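Long-range contact in protein CsuE (Acinetobacter baumannii, PDB 6FJY), which caps the archaic chaperone-usher Csu pilus as its tip adhesion subunit and probably mediates attachment during biofilm formation: residues Y47-N61 against V120-S134. Numbering follows the deposited sequence.
Sequences YLKYRVEQMSNSFTN and VYQADSPLKVKWFYS
Strands 47-54 and 58-61 of a beta sandwich pair antiparallel with the two halves of the broken strand 119-136. Just before the break a classic beta bulge sets E53 and Q54 both against K128, whose O takes the N-H of E53 at 2.6 Å, while K128 N returns a bond to Q54 O. The carboxylate of E53 crosses the two lysine chains, one oxygen to each: OE1 in a salt bridge 3.5 Å from K128 NZ and OE2 in a longer one with K130 NZ, which also forms a salt bridge with D168. Alongside, R51 lays one guanidinium face on K130 CD; NH2 ends 3.6 Å from F132 CZ, the two planes 37° apart. Over one face of F132 passes the extended chain of K49, whose CE lies near the rim.

The opposite side carries L48, Y50, V52, V129 and W131. Y50 has CG between the backbone N and carbonyl carbon (chi1 65°), which leads its ring away from the partner strand and carries OH to a hydrogen bond with D74, while its CB sits 3.7 Å from W131 CE3.

Beyond the break, D124 grips strand 58-61 on the side of T60: OD2 accepts from S58 OG at 2.7 Å, on the syn side but 29° out of the carboxylate plane, and OD1 lies 2.7 Å from T60 OG1. On the side of F59 and Y121, A123 CB sits over the F59 face, 3.6 Å from the ring centroid, and N61 CB likewise covers Y121, a pair of CH-pi contacts. The F59 side chain also touches A70 of the neighbouring strand 67-73 and I175 of strand 167-184. Such bulged, antiparallel pairing, with one largely apolar face and one mixed with charged side chains, fits the Ig-like sandwich of pilus subunits.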
# COMPACT_ATOMS: atom_id res chain seq x y z
N TYR D 47 -1.57 0.48 -40.36
CA TYR D 47 -0.24 -0.11 -40.39
C TYR D 47 0.51 0.28 -39.14
O TYR D 47 0.53 1.46 -38.76
CB TYR D 47 0.54 0.31 -41.63
CG TYR D 47 -0.06 -0.14 -42.94
CD1 TYR D 47 0.19 -1.41 -43.44
CD2 TYR D 47 -0.86 0.71 -43.68
CE1 TYR D 47 -0.36 -1.82 -44.65
CE2 TYR D 47 -1.40 0.32 -44.88
CZ TYR D 47 -1.15 -0.94 -45.37
OH TYR D 47 -1.70 -1.32 -46.56
N LEU D 48 1.11 -0.71 -38.49
CA LEU D 48 1.93 -0.47 -37.30
C LEU D 48 2.84 -1.67 -37.09
O LEU D 48 2.35 -2.79 -36.90
CB LEU D 48 1.06 -0.23 -36.08
CG LEU D 48 1.75 0.45 -34.89
CD1 LEU D 48 0.74 1.24 -34.09
CD2 LEU D 48 2.46 -0.56 -34.00
N LYS D 49 4.14 -1.43 -37.13
CA LYS D 49 5.14 -2.37 -36.63
C LYS D 49 6.08 -1.60 -35.71
O LYS D 49 6.25 -0.38 -35.84
CB LYS D 49 5.91 -3.05 -37.77
CG LYS D 49 7.17 -2.34 -38.24
CD LYS D 49 7.88 -3.14 -39.37
CE LYS D 49 9.20 -2.49 -39.78
NZ LYS D 49 9.83 -3.09 -40.99
N TYR D 50 6.65 -2.30 -34.73
CA TYR D 50 7.54 -1.67 -33.77
C TYR D 50 8.84 -2.45 -33.67
O TYR D 50 8.95 -3.60 -34.12
CB TYR D 50 6.90 -1.54 -32.37
CG TYR D 50 6.59 -2.84 -31.64
CD1 TYR D 50 7.53 -3.45 -30.81
CD2 TYR D 50 5.35 -3.45 -31.76
CE1 TYR D 50 7.25 -4.64 -30.14
CE2 TYR D 50 5.06 -4.62 -31.09
CZ TYR D 50 6.01 -5.21 -30.29
OH TYR D 50 5.70 -6.38 -29.64
N ARG D 51 9.84 -1.80 -33.08
CA ARG D 51 11.16 -2.38 -32.88
C ARG D 51 11.62 -2.01 -31.49
O ARG D 51 11.73 -0.83 -31.17
CB ARG D 51 12.16 -1.89 -33.93
CG ARG D 51 13.56 -2.48 -33.79
CD ARG D 51 14.60 -1.63 -34.53
NE ARG D 51 14.25 -1.42 -35.93
CZ ARG D 51 14.93 -0.65 -36.78
NH1 ARG D 51 16.01 0.01 -36.39
NH2 ARG D 51 14.51 -0.54 -38.03
N VAL D 52 11.88 -3.02 -30.66
CA VAL D 52 12.41 -2.75 -29.33
C VAL D 52 13.90 -2.45 -29.44
O VAL D 52 14.68 -3.29 -29.89
CB VAL D 52 12.16 -3.93 -28.38
CG1 VAL D 52 12.57 -3.56 -26.97
CG2 VAL D 52 10.71 -4.32 -28.44
N GLU D 53 14.29 -1.24 -29.06
CA GLU D 53 15.71 -0.87 -29.06
C GLU D 53 16.32 -1.28 -27.72
O GLU D 53 17.12 -2.22 -27.66
CB GLU D 53 15.89 0.63 -29.33
CG GLU D 53 15.84 1.04 -30.79
CD GLU D 53 16.34 2.47 -31.01
OE1 GLU D 53 16.40 3.23 -30.02
OE2 GLU D 53 16.69 2.83 -32.15
N GLN D 54 15.94 -0.59 -26.65
CA GLN D 54 16.41 -0.90 -25.30
C GLN D 54 15.28 -1.49 -24.49
O GLN D 54 14.14 -1.01 -24.54
CB GLN D 54 16.96 0.34 -24.60
CG GLN D 54 18.32 0.79 -25.11
CD GLN D 54 19.03 1.73 -24.16
OE1 GLN D 54 18.39 2.58 -23.52
NE2 GLN D 54 20.34 1.59 -24.06
N MET D 55 15.60 -2.54 -23.74
CA MET D 55 14.61 -3.21 -22.90
C MET D 55 15.36 -3.87 -21.75
O MET D 55 16.57 -4.08 -21.81
CB MET D 55 13.82 -4.25 -23.70
CG MET D 55 12.48 -4.65 -23.11
SD MET D 55 11.83 -6.11 -23.93
CE MET D 55 13.25 -7.16 -23.79
N SER D 56 14.61 -4.18 -20.69
CA SER D 56 15.16 -4.93 -19.57
C SER D 56 14.01 -5.58 -18.83
O SER D 56 13.05 -4.89 -18.46
CB SER D 56 15.98 -4.03 -18.62
OG SER D 56 16.67 -4.81 -17.66
N ASN D 57 14.09 -6.89 -18.64
CA ASN D 57 13.16 -7.61 -17.79
C ASN D 57 13.57 -7.59 -16.33
O ASN D 57 12.87 -8.16 -15.49
CB ASN D 57 13.01 -9.06 -18.27
CG ASN D 57 12.43 -9.16 -19.68
OD1 ASN D 57 11.24 -8.92 -19.89
ND2 ASN D 57 13.26 -9.52 -20.64
N SER D 58 14.69 -6.93 -16.01
CA SER D 58 15.23 -6.90 -14.66
C SER D 58 15.04 -5.51 -14.07
O SER D 58 15.44 -4.50 -14.67
CB SER D 58 16.72 -7.27 -14.66
OG SER D 58 17.29 -7.11 -13.38
N PHE D 59 14.42 -5.45 -12.89
CA PHE D 59 14.22 -4.23 -12.12
C PHE D 59 14.99 -4.34 -10.81
O PHE D 59 14.93 -5.37 -10.14
CB PHE D 59 12.73 -3.99 -11.83
CG PHE D 59 11.89 -3.72 -13.04
CD1 PHE D 59 11.79 -4.66 -14.06
CD2 PHE D 59 11.18 -2.54 -13.16
CE1 PHE D 59 11.01 -4.41 -15.17
CE2 PHE D 59 10.40 -2.29 -14.26
CZ PHE D 59 10.31 -3.23 -15.27
N THR D 60 15.67 -3.27 -10.43
CA THR D 60 16.58 -3.30 -9.29
C THR D 60 16.14 -2.36 -8.19
O THR D 60 15.72 -1.22 -8.44
CB THR D 60 17.99 -2.92 -9.71
OG1 THR D 60 17.94 -1.83 -10.63
CG2 THR D 60 18.69 -4.09 -10.35
N ASN D 61 16.27 -2.83 -6.95
CA ASN D 61 16.18 -1.98 -5.77
C ASN D 61 17.52 -1.31 -5.57
O ASN D 61 18.54 -1.99 -5.41
CB ASN D 61 15.79 -2.81 -4.54
CG ASN D 61 15.32 -1.95 -3.38
OD1 ASN D 61 15.60 -0.75 -3.32
ND2 ASN D 61 14.61 -2.58 -2.44
N VAL D 120 11.48 0.57 -3.91
CA VAL D 120 11.33 0.90 -5.33
C VAL D 120 12.29 0.05 -6.14
O VAL D 120 13.42 -0.23 -5.71
CB VAL D 120 11.55 2.40 -5.58
CG1 VAL D 120 12.99 2.80 -5.26
CG2 VAL D 120 11.20 2.74 -7.01
N TYR D 121 11.82 -0.40 -7.30
CA TYR D 121 12.56 -1.33 -8.14
C TYR D 121 12.57 -0.77 -9.55
O TYR D 121 11.55 -0.78 -10.24
CB TYR D 121 11.94 -2.72 -8.08
CG TYR D 121 12.22 -3.44 -6.77
CD1 TYR D 121 11.59 -3.05 -5.59
CD2 TYR D 121 13.11 -4.49 -6.71
CE1 TYR D 121 11.85 -3.69 -4.39
CE2 TYR D 121 13.38 -5.14 -5.51
CZ TYR D 121 12.74 -4.73 -4.36
OH TYR D 121 13.00 -5.38 -3.16
N GLN D 122 13.73 -0.26 -9.98
CA GLN D 122 13.86 0.47 -11.23
C GLN D 122 14.39 -0.46 -12.31
O GLN D 122 15.39 -1.16 -12.10
CB GLN D 122 14.80 1.66 -11.06
CG GLN D 122 14.79 2.62 -12.24
CD GLN D 122 13.47 3.36 -12.35
OE1 GLN D 122 12.99 3.64 -13.46
NE2 GLN D 122 12.87 3.68 -11.21
N ALA D 123 13.73 -0.47 -13.46
CA ALA D 123 14.22 -1.26 -14.58
C ALA D 123 15.65 -0.85 -14.92
O ALA D 123 16.03 0.31 -14.77
CB ALA D 123 13.31 -1.09 -15.80
N ASP D 124 16.45 -1.83 -15.33
CA ASP D 124 17.88 -1.59 -15.48
C ASP D 124 18.19 -0.82 -16.76
O ASP D 124 19.21 -0.13 -16.83
CB ASP D 124 18.63 -2.92 -15.44
CG ASP D 124 18.54 -3.58 -14.08
OD1 ASP D 124 18.43 -2.84 -13.09
OD2 ASP D 124 18.58 -4.82 -14.01
N SER D 125 17.32 -0.94 -17.76
CA SER D 125 17.40 -0.18 -18.99
C SER D 125 16.03 0.38 -19.32
O SER D 125 15.01 -0.27 -19.08
CB SER D 125 17.89 -1.04 -20.16
OG SER D 125 18.07 -0.25 -21.32
N PRO D 126 15.97 1.59 -19.86
CA PRO D 126 14.68 2.16 -20.25
C PRO D 126 14.09 1.44 -21.45
O PRO D 126 14.76 0.69 -22.17
CB PRO D 126 15.02 3.62 -20.57
CG PRO D 126 16.48 3.59 -20.91
CD PRO D 126 17.09 2.53 -20.07
N LEU D 127 12.80 1.66 -21.65
CA LEU D 127 12.07 1.12 -22.79
C LEU D 127 12.19 2.09 -23.96
O LEU D 127 11.64 3.19 -23.93
CB LEU D 127 10.61 0.90 -22.42
CG LEU D 127 9.89 -0.36 -22.90
CD1 LEU D 127 8.38 -0.08 -22.94
CD2 LEU D 127 10.41 -0.83 -24.23
N LYS D 128 12.92 1.67 -25.00
CA LYS D 128 13.09 2.44 -26.22
C LYS D 128 12.52 1.65 -27.38
O LYS D 128 12.97 0.53 -27.65
CB LYS D 128 14.57 2.77 -26.47
CG LYS D 128 15.16 3.76 -25.47
CD LYS D 128 16.61 4.10 -25.81
CE LYS D 128 16.72 4.79 -27.16
NZ LYS D 128 18.15 5.03 -27.55
N VAL D 129 11.53 2.21 -28.05
CA VAL D 129 10.86 1.54 -29.15
C VAL D 129 10.87 2.44 -30.37
O VAL D 129 10.60 3.64 -30.28
CB VAL D 129 9.42 1.13 -28.78
CG1 VAL D 129 8.76 0.38 -29.93
CG2 VAL D 129 9.41 0.27 -27.53
N LYS D 130 11.20 1.85 -31.52
CA LYS D 130 11.06 2.51 -32.81
C LYS D 130 9.73 2.07 -33.40
O LYS D 130 9.49 0.86 -33.57
CB LYS D 130 12.22 2.17 -33.74
CG LYS D 130 12.28 3.04 -35.00
CD LYS D 130 13.58 2.81 -35.77
CE LYS D 130 14.81 3.23 -34.97
NZ LYS D 130 15.04 4.71 -35.02
N TRP D 131 8.88 3.04 -33.72
CA TRP D 131 7.55 2.81 -34.26
C TRP D 131 7.50 3.23 -35.72
O TRP D 131 8.06 4.26 -36.10
CB TRP D 131 6.50 3.59 -33.48
CG TRP D 131 6.60 3.42 -32.00
CD1 TRP D 131 7.38 4.13 -31.14
CD2 TRP D 131 5.89 2.47 -31.20
NE1 TRP D 131 7.20 3.69 -29.86
CE2 TRP D 131 6.29 2.67 -29.86
CE3 TRP D 131 4.94 1.48 -31.48
CZ2 TRP D 131 5.78 1.91 -28.81
CZ3 TRP D 131 4.44 0.72 -30.44
CH2 TRP D 131 4.86 0.94 -29.12
N PHE D 132 6.82 2.42 -36.53
CA PHE D 132 6.53 2.72 -37.92
C PHE D 132 5.02 2.58 -38.07
O PHE D 132 4.49 1.47 -37.98
CB PHE D 132 7.27 1.77 -38.87
CG PHE D 132 8.76 1.66 -38.60
CD1 PHE D 132 9.24 0.89 -37.55
CD2 PHE D 132 9.67 2.30 -39.43
CE1 PHE D 132 10.61 0.78 -37.32
CE2 PHE D 132 11.04 2.19 -39.21
CZ PHE D 132 11.51 1.43 -38.16
N TYR D 133 4.32 3.70 -38.26
CA TYR D 133 2.86 3.67 -38.23
C TYR D 133 2.27 4.51 -39.35
O TYR D 133 2.88 5.47 -39.83
CB TYR D 133 2.31 4.16 -36.88
CG TYR D 133 2.75 5.56 -36.49
CD1 TYR D 133 2.02 6.68 -36.87
CD2 TYR D 133 3.90 5.75 -35.74
CE1 TYR D 133 2.42 7.95 -36.52
CE2 TYR D 133 4.31 7.03 -35.38
CZ TYR D 133 3.57 8.12 -35.77
OH TYR D 133 3.99 9.38 -35.42
N SER D 134 1.06 4.12 -39.77
CA SER D 134 0.21 4.93 -40.64
C SER D 134 -1.23 4.67 -40.23
O SER D 134 -1.82 3.65 -40.61
CB SER D 134 0.42 4.60 -42.11
OG SER D 134 -0.43 5.40 -42.91